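Local coordinates for protein rRNA N-glycosidase (Bougainvillea spectabilis, PDB 3CTK) that belongs to the ribosome-inactivating proteins of plants and has a mixed alpha/beta fold with a six-stranded mixed sheet, at residues A[115-120]-A[151-156]; A[70-75]-A[88-93]; A[4-9]-A[15-20]. All blocks are in the same frame, centred on the assembly; numbering follows the deposited sequence.

Interactions 1 and 2 meet directly and lie about 14 Å apart between centres. The rings of F156, on helix 149-168, and Y74, on strand 70-78, touch at 3.4 Å between F156 CZ and Y74 CD1, and V71 lies against the same phenylalanine. V72 points toward V90 while V71 and Y74 lie against helix 149-168, so interactions 2 and 1 are reached from different sides of the strand. Interaction 3 stands apart: its centre is about 23 Å from that of interaction 1 and about 21 Å from that of interaction 2, and its nearest atoms are about 8 Å from interaction 1 and about 10 Å from interaction 2. Its strand 3-7 nevertheless belongs to the same six-stranded sheet as strand 70-78.

Interaction 1: residues A[115-120]-A[151-156]; sequences QKLVNA and EIAKFF
L117, A120, A153 and F156 make a small apolar helix-to-helix contact, where the short helix 114-121 lies against the N-terminal part of the long helix 149-168. The short segments run in roughly opposing senses, at 135° between their N-to-C directions, and their axes approach to 8.4 Å. At the centre of the crossing A153 lies against the backbone of L117, with A153 CB 3.6 Å from L117 O. Beside it the next turn of the short helix brings in a second methyl, A120 CB, 3.7 Å from A153 CB. The small A153 and A120 side chains are consistent with the close approach of the axes. No hydrogen bond crosses the contact, so it rests on shape and on the burial of carbon.

L117 supplies the second half of the interface. Its CG lies anti to its own carbonyl carbon (chi1 -73°), and from there CD2 reaches F156 CB at 3.9 Å, a good van der Waals contact. That methyl stands oblique to the F156 ring, and the two side chains cross at about a right angle. Although the CB of F156 points to L117, its ring leads away from helix 114-121 toward strand 70-78. One residue thus touches the short helix with its root and turns its ring to the sheet.

L117 also rests on L157 and I160 further along the long helix, and both L117 and A120 pack against F110 in the loop before the short helix. Taken together, this is close helix packing across small residues, flanked by larger apolar side chains, and here it joins helix 114-121 through helix 149-168 to the main sheet of the ribosome-inactivating protein fold.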
# COMPACT_ATOMS: atom_id res chain seq x y z
N GLN A 115 0.34 -13.75 -2.05
CA GLN A 115 -0.02 -15.13 -2.31
C GLN A 115 -1.21 -15.58 -1.48
O GLN A 115 -2.13 -16.23 -1.99
CB GLN A 115 1.16 -16.06 -2.06
CG GLN A 115 0.90 -17.51 -2.46
CD GLN A 115 0.40 -17.66 -3.89
OE1 GLN A 115 -0.80 -17.59 -4.15
NE2 GLN A 115 1.33 -17.85 -4.82
N LYS A 116 -1.20 -15.24 -0.19
CA LYS A 116 -2.29 -15.64 0.69
C LYS A 116 -3.56 -14.85 0.38
O LYS A 116 -4.67 -15.39 0.46
CB LYS A 116 -1.90 -15.44 2.15
CG LYS A 116 -0.69 -16.28 2.58
CD LYS A 116 -0.95 -17.76 2.38
CE LYS A 116 0.28 -18.58 2.78
NZ LYS A 116 0.07 -20.03 2.57
N LEU A 117 -3.40 -13.58 0.01
CA LEU A 117 -4.55 -12.74 -0.31
C LEU A 117 -5.26 -13.20 -1.58
O LEU A 117 -6.49 -13.26 -1.62
CB LEU A 117 -4.13 -11.28 -0.47
CG LEU A 117 -3.78 -10.50 0.80
CD1 LEU A 117 -3.26 -9.12 0.43
CD2 LEU A 117 -5.02 -10.38 1.69
N VAL A 118 -4.50 -13.51 -2.63
CA VAL A 118 -5.13 -13.95 -3.87
C VAL A 118 -5.80 -15.31 -3.68
O VAL A 118 -6.84 -15.58 -4.29
CB VAL A 118 -4.11 -14.04 -5.05
CG1 VAL A 118 -3.49 -12.67 -5.30
CG2 VAL A 118 -3.05 -15.07 -4.75
N ASN A 119 -5.22 -16.16 -2.84
CA ASN A 119 -5.80 -17.47 -2.58
C ASN A 119 -7.14 -17.34 -1.87
O ASN A 119 -8.05 -18.14 -2.08
CB ASN A 119 -4.85 -18.33 -1.73
CG ASN A 119 -3.71 -18.91 -2.54
OD1 ASN A 119 -3.66 -18.77 -3.76
ND2 ASN A 119 -2.78 -19.59 -1.86
N ALA A 120 -7.26 -16.33 -1.01
CA ALA A 120 -8.49 -16.11 -0.27
C ALA A 120 -9.53 -15.40 -1.13
O ALA A 120 -10.73 -15.69 -1.07
CB ALA A 120 -8.21 -15.31 1.00
N GLU A 151 -14.39 -11.66 0.39
CA GLU A 151 -14.65 -10.26 0.09
C GLU A 151 -13.63 -9.33 0.73
O GLU A 151 -13.22 -8.33 0.13
CB GLU A 151 -16.06 -9.87 0.54
CG GLU A 151 -17.15 -10.55 -0.27
CD GLU A 151 -17.04 -10.24 -1.75
OE1 GLU A 151 -17.14 -9.05 -2.11
OE2 GLU A 151 -16.86 -11.19 -2.55
N ILE A 152 -13.21 -9.66 1.94
CA ILE A 152 -12.23 -8.85 2.65
C ILE A 152 -10.87 -8.94 1.96
O ILE A 152 -10.14 -7.95 1.89
CB ILE A 152 -12.12 -9.28 4.13
CG1 ILE A 152 -13.43 -8.94 4.84
CG2 ILE A 152 -10.96 -8.56 4.81
CD1 ILE A 152 -13.55 -9.51 6.26
N ALA A 153 -10.53 -10.11 1.44
CA ALA A 153 -9.25 -10.27 0.75
C ALA A 153 -9.24 -9.38 -0.49
O ALA A 153 -8.22 -8.80 -0.84
CB ALA A 153 -9.02 -11.73 0.37
N LYS A 154 -10.39 -9.28 -1.17
CA LYS A 154 -10.48 -8.45 -2.37
C LYS A 154 -10.25 -6.99 -2.00
O LYS A 154 -9.56 -6.26 -2.71
CB LYS A 154 -11.85 -8.62 -3.03
CG LYS A 154 -12.05 -9.98 -3.68
CD LYS A 154 -13.45 -10.14 -4.28
CE LYS A 154 -13.69 -9.19 -5.44
NZ LYS A 154 -13.65 -7.75 -5.03
N PHE A 155 -10.83 -6.56 -0.89
CA PHE A 155 -10.65 -5.19 -0.43
C PHE A 155 -9.16 -4.91 -0.18
O PHE A 155 -8.62 -3.90 -0.64
CB PHE A 155 -11.43 -4.95 0.87
CG PHE A 155 -11.01 -3.72 1.61
CD1 PHE A 155 -11.25 -2.45 1.09
CD2 PHE A 155 -10.33 -3.82 2.82
CE1 PHE A 155 -10.82 -1.31 1.76
CE2 PHE A 155 -9.90 -2.68 3.50
CZ PHE A 155 -10.14 -1.43 2.97
N PHE A 156 -8.49 -5.81 0.53
CA PHE A 156 -7.07 -5.63 0.81
C PHE A 156 -6.25 -5.53 -0.47
O PHE A 156 -5.39 -4.67 -0.60
CB PHE A 156 -6.53 -6.76 1.70
CG PHE A 156 -6.80 -6.56 3.17
CD1 PHE A 156 -7.56 -7.47 3.89
CD2 PHE A 156 -6.28 -5.45 3.83
CE1 PHE A 156 -7.80 -7.29 5.25
CE2 PHE A 156 -6.51 -5.26 5.19
CZ PHE A 156 -7.28 -6.18 5.90

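Interaction 2: residues A[70-75]-A[88-93]; sequences YVVGYQ and DKVPTV
V72 meets V90 and the ring of P91, and no aromatic ring lies between them. The flat group in the contact is the V72 carbonyl, which has V90 CG1 beside its oxygen, 3.5 Å from V72 O. The puckered proline ring offers one corner, with P91 CD 4.2 Å from V72 CG1, and it crosses the V72 side chain at about a right angle.

The fuller contact is between the two valines. V90 CG1 lies 3.8 Å from V72 CB, and so one methyl of V90 bridges the side chain and the carbonyl oxygen of V72. That methyl is placed anti to the V90 carbonyl carbon (chi1 -65°), which turns it onto the strand. No hydrogen bond ties the two segments to each other.

K89, just past strand 81-88 and with phi 66°, lies in the bend that brings the chain back over the strand. V90 and P91 follow, P91 as the N-cap residue of helix 92-97, so the contact is part of the turn from strand to helix.

Strand 70-78 lies between strands 59-65 and 81-88, and the V72 backbone bonds to A63 on one of them and L87 on the other. G73 bonds to A63 as well, which with a V72 psi of -15° is consistent with a beta bulge that shifts the alternation of side chains. The V72 side chain also touches L98, just past helix 92-97. V71 and Y74 face the other way, against helix 149-168, leaving this strand sandwiched between the 90-98 region and that long helix.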
# COMPACT_ATOMS: atom_id res chain seq x y z
N TYR A 70 3.40 -1.68 5.16
CA TYR A 70 2.49 -2.83 5.11
C TYR A 70 1.15 -2.48 5.75
O TYR A 70 1.11 -1.90 6.84
CB TYR A 70 3.04 -4.02 5.91
CG TYR A 70 4.18 -4.80 5.29
CD1 TYR A 70 4.60 -6.00 5.87
CD2 TYR A 70 4.86 -4.34 4.16
CE1 TYR A 70 5.66 -6.73 5.34
CE2 TYR A 70 5.92 -5.07 3.62
CZ TYR A 70 6.31 -6.26 4.22
OH TYR A 70 7.37 -6.98 3.71
N VAL A 71 0.05 -2.83 5.09
CA VAL A 71 -1.26 -2.61 5.68
C VAL A 71 -1.39 -3.77 6.67
O VAL A 71 -1.10 -4.91 6.33
CB VAL A 71 -2.38 -2.70 4.61
CG1 VAL A 71 -3.75 -2.85 5.29
CG2 VAL A 71 -2.37 -1.44 3.75
N VAL A 72 -1.79 -3.48 7.91
CA VAL A 72 -1.92 -4.53 8.92
C VAL A 72 -3.37 -4.82 9.32
O VAL A 72 -3.66 -5.85 9.92
CB VAL A 72 -1.11 -4.19 10.20
CG1 VAL A 72 0.38 -4.13 9.87
CG2 VAL A 72 -1.57 -2.87 10.78
N GLY A 73 -4.28 -3.92 8.96
CA GLY A 73 -5.68 -4.11 9.30
C GLY A 73 -6.47 -2.84 9.11
O GLY A 73 -5.95 -1.85 8.59
N TYR A 74 -7.73 -2.85 9.51
CA TYR A 74 -8.57 -1.68 9.38
C TYR A 74 -9.68 -1.70 10.41
O TYR A 74 -9.91 -2.70 11.08
CB TYR A 74 -9.20 -1.61 7.98
CG TYR A 74 -10.11 -2.78 7.66
CD1 TYR A 74 -9.60 -3.95 7.10
CD2 TYR A 74 -11.48 -2.73 7.94
CE1 TYR A 74 -10.43 -5.04 6.83
CE2 TYR A 74 -12.32 -3.81 7.68
CZ TYR A 74 -11.78 -4.97 7.12
OH TYR A 74 -12.60 -6.05 6.87
N GLN A 75 -10.36 -0.57 10.55
CA GLN A 75 -11.48 -0.47 11.47
C GLN A 75 -12.70 -0.02 10.68
O GLN A 75 -12.64 0.96 9.93
CB GLN A 75 -11.18 0.55 12.57
CG GLN A 75 -12.31 0.73 13.58
CD GLN A 75 -12.04 1.85 14.56
OE1 GLN A 75 -11.28 1.70 15.52
NE2 GLN A 75 -12.65 3.00 14.31
N ASP A 88 -3.59 -11.86 9.55
CA ASP A 88 -2.85 -12.77 10.41
C ASP A 88 -1.36 -12.45 10.28
O ASP A 88 -0.92 -11.86 9.30
CB ASP A 88 -3.13 -14.23 9.99
CG ASP A 88 -2.54 -15.25 10.97
OD1 ASP A 88 -2.48 -14.96 12.19
OD2 ASP A 88 -2.16 -16.34 10.51
N LYS A 89 -0.60 -12.82 11.31
CA LYS A 89 0.85 -12.61 11.30
C LYS A 89 1.34 -11.16 11.30
O LYS A 89 2.43 -10.88 10.81
CB LYS A 89 1.47 -13.34 10.11
CG LYS A 89 0.99 -14.77 9.92
CD LYS A 89 1.26 -15.63 11.14
CE LYS A 89 0.82 -17.07 10.89
NZ LYS A 89 1.01 -17.93 12.10
N VAL A 90 0.55 -10.23 11.84
CA VAL A 90 1.00 -8.84 11.90
C VAL A 90 1.77 -8.65 13.21
O VAL A 90 1.69 -9.48 14.12
CB VAL A 90 -0.20 -7.86 11.84
CG1 VAL A 90 -0.89 -7.97 10.49
CG2 VAL A 90 -1.18 -8.14 12.97
N PRO A 91 2.55 -7.56 13.32
CA PRO A 91 3.31 -7.32 14.55
C PRO A 91 2.42 -7.32 15.79
O PRO A 91 1.28 -6.87 15.73
CB PRO A 91 3.94 -5.95 14.30
CG PRO A 91 4.12 -5.93 12.81
CD PRO A 91 2.81 -6.51 12.32
N THR A 92 2.95 -7.82 16.90
CA THR A 92 2.17 -7.85 18.13
C THR A 92 1.76 -6.43 18.52
O THR A 92 0.67 -6.21 19.05
CB THR A 92 2.98 -8.47 19.29
OG1 THR A 92 3.34 -9.81 18.96
CG2 THR A 92 2.16 -8.48 20.57
N VAL A 93 2.62 -5.46 18.22
CA VAL A 93 2.32 -4.07 18.55
C VAL A 93 1.06 -3.60 17.81
O VAL A 93 0.36 -2.69 18.28
CB VAL A 93 3.50 -3.13 18.20
CG1 VAL A 93 3.82 -3.20 16.72
CG2 VAL A 93 3.17 -1.70 18.61

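Interaction 3: residues A[4-9]-A[15-20]; sequences VSFNLG and PTFIQD
F6, F17 and the carbonyl of S5 form the dense centre of this contact, while the S5 side chain and D20 mark its looser, more open side. The two phenyl rings make an offset stack, centroids 5.0 Å apart and planes only 15° from parallel. The offset is large enough that the centre of the F17 ring is occupied instead by the F6 CB, 3.6 Å from the ring centroid and close to the ring normal, a CH-pi contact. F17 presents itself this way because its CG lies anti to its backbone N (chi1 163°), swinging the ring out of helix 14-25 and over strand 3-7. Further along the ring, V4 CG2 touches F17 CE1 at 3.8 Å. The backbone closes in as well, with S5 O 3.4 Å from F17 CD1, oblique to the ring plane.

Toward D20 the fit relaxes. V4 CG1 comes no nearer to the helix backbone than 4.2 Å, at D20 O, and the side chain of S5 points away on the solvent-exposed side. Further along the first segment, N7 OD1 accepts from G9 N at 2.7 Å, an Asx turn.

Strand 3-7 and helix 14-25 are the first two elements of a beta-alpha-beta unit completed by strand 47-53. The backbones of V4 and F6 bond to L49, D51 and T53 on that strand, and V50 packs against both V4 and F17. With V4 and F6 bonded in this way to strand 47-53 and no hydrogen bond running to helix 15-20, the helix is held here by dispersion and aromatic contact, chiefly through the single ring of F17.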
# COMPACT_ATOMS: atom_id res chain seq x y z
N VAL A 4 -4.22 10.46 7.53
CA VAL A 4 -4.27 11.11 6.22
C VAL A 4 -5.62 10.64 5.68
O VAL A 4 -6.00 9.49 5.88
CB VAL A 4 -3.13 10.64 5.30
CG1 VAL A 4 -1.79 11.10 5.86
CG2 VAL A 4 -3.15 9.13 5.15
N SER A 5 -6.35 11.53 5.00
CA SER A 5 -7.67 11.15 4.51
C SER A 5 -7.87 11.26 3.00
O SER A 5 -7.25 12.08 2.33
CB SER A 5 -8.74 11.98 5.21
OG SER A 5 -8.68 11.81 6.62
N PHE A 6 -8.76 10.42 2.49
CA PHE A 6 -9.10 10.40 1.07
C PHE A 6 -10.58 10.07 0.89
O PHE A 6 -11.04 9.00 1.30
CB PHE A 6 -8.23 9.37 0.34
CG PHE A 6 -8.45 9.34 -1.15
CD1 PHE A 6 -8.47 10.53 -1.89
CD2 PHE A 6 -8.62 8.13 -1.82
CE1 PHE A 6 -8.65 10.50 -3.27
CE2 PHE A 6 -8.80 8.10 -3.21
CZ PHE A 6 -8.81 9.29 -3.94
N ASN A 7 -11.32 10.99 0.29
CA ASN A 7 -12.74 10.78 0.04
C ASN A 7 -12.89 10.33 -1.41
O ASN A 7 -12.43 11.02 -2.32
CB ASN A 7 -13.53 12.06 0.28
CG ASN A 7 -15.02 11.86 0.15
OD1 ASN A 7 -15.53 11.61 -0.95
ND2 ASN A 7 -15.74 11.96 1.26
N LEU A 8 -13.52 9.18 -1.62
CA LEU A 8 -13.68 8.63 -2.96
C LEU A 8 -14.58 9.44 -3.88
O LEU A 8 -14.71 9.12 -5.07
CB LEU A 8 -14.17 7.18 -2.87
CG LEU A 8 -13.26 6.25 -2.06
CD1 LEU A 8 -13.76 4.82 -2.16
CD2 LEU A 8 -11.82 6.34 -2.57
N GLY A 9 -15.20 10.48 -3.34
CA GLY A 9 -16.05 11.34 -4.15
C GLY A 9 -15.24 12.52 -4.67
O GLY A 9 -15.76 13.36 -5.41
N PRO A 15 -3.54 12.72 -5.92
CA PRO A 15 -2.11 13.06 -5.89
C PRO A 15 -1.66 13.73 -4.60
O PRO A 15 -0.57 13.45 -4.09
CB PRO A 15 -1.95 13.96 -7.12
CG PRO A 15 -2.97 13.41 -8.07
CD PRO A 15 -4.17 13.22 -7.16
N THR A 16 -2.49 14.62 -4.06
CA THR A 16 -2.15 15.31 -2.82
C THR A 16 -2.15 14.32 -1.65
O THR A 16 -1.30 14.37 -0.77
CB THR A 16 -3.15 16.44 -2.52
OG1 THR A 16 -3.13 17.39 -3.59
CG2 THR A 16 -2.78 17.15 -1.23
N PHE A 17 -3.12 13.41 -1.68
CA PHE A 17 -3.27 12.37 -0.66
C PHE A 17 -2.02 11.48 -0.59
O PHE A 17 -1.48 11.23 0.49
CB PHE A 17 -4.50 11.51 -1.00
CG PHE A 17 -4.56 10.19 -0.29
CD1 PHE A 17 -4.72 10.13 1.09
CD2 PHE A 17 -4.45 9.00 -1.00
CE1 PHE A 17 -4.77 8.90 1.75
CE2 PHE A 17 -4.50 7.77 -0.35
CZ PHE A 17 -4.66 7.72 1.03
N ILE A 18 -1.57 11.01 -1.75
CA ILE A 18 -0.39 10.15 -1.80
C ILE A 18 0.86 10.89 -1.33
O ILE A 18 1.69 10.32 -0.63
CB ILE A 18 -0.15 9.61 -3.23
CG1 ILE A 18 -1.27 8.64 -3.60
CG2 ILE A 18 1.20 8.91 -3.32
CD1 ILE A 18 -1.39 7.45 -2.67
N GLN A 19 0.99 12.17 -1.69
CA GLN A 19 2.16 12.92 -1.26
C GLN A 19 2.14 13.11 0.25
O GLN A 19 3.18 13.02 0.91
CB GLN A 19 2.23 14.28 -1.96
CG GLN A 19 3.46 15.10 -1.55
CD GLN A 19 4.77 14.37 -1.82
OE1 GLN A 19 5.56 14.12 -0.90
NE2 GLN A 19 5.01 14.02 -3.07
N ASP A 20 0.95 13.35 0.81
CA ASP A 20 0.85 13.52 2.26
C ASP A 20 1.20 12.23 2.99
O ASP A 20 1.78 12.26 4.08
CB ASP A 20 -0.55 13.99 2.66
CG ASP A 20 -0.84 15.42 2.22
OD1 ASP A 20 0.12 16.20 2.02
OD2 ASP A 20 -2.03 15.78 2.07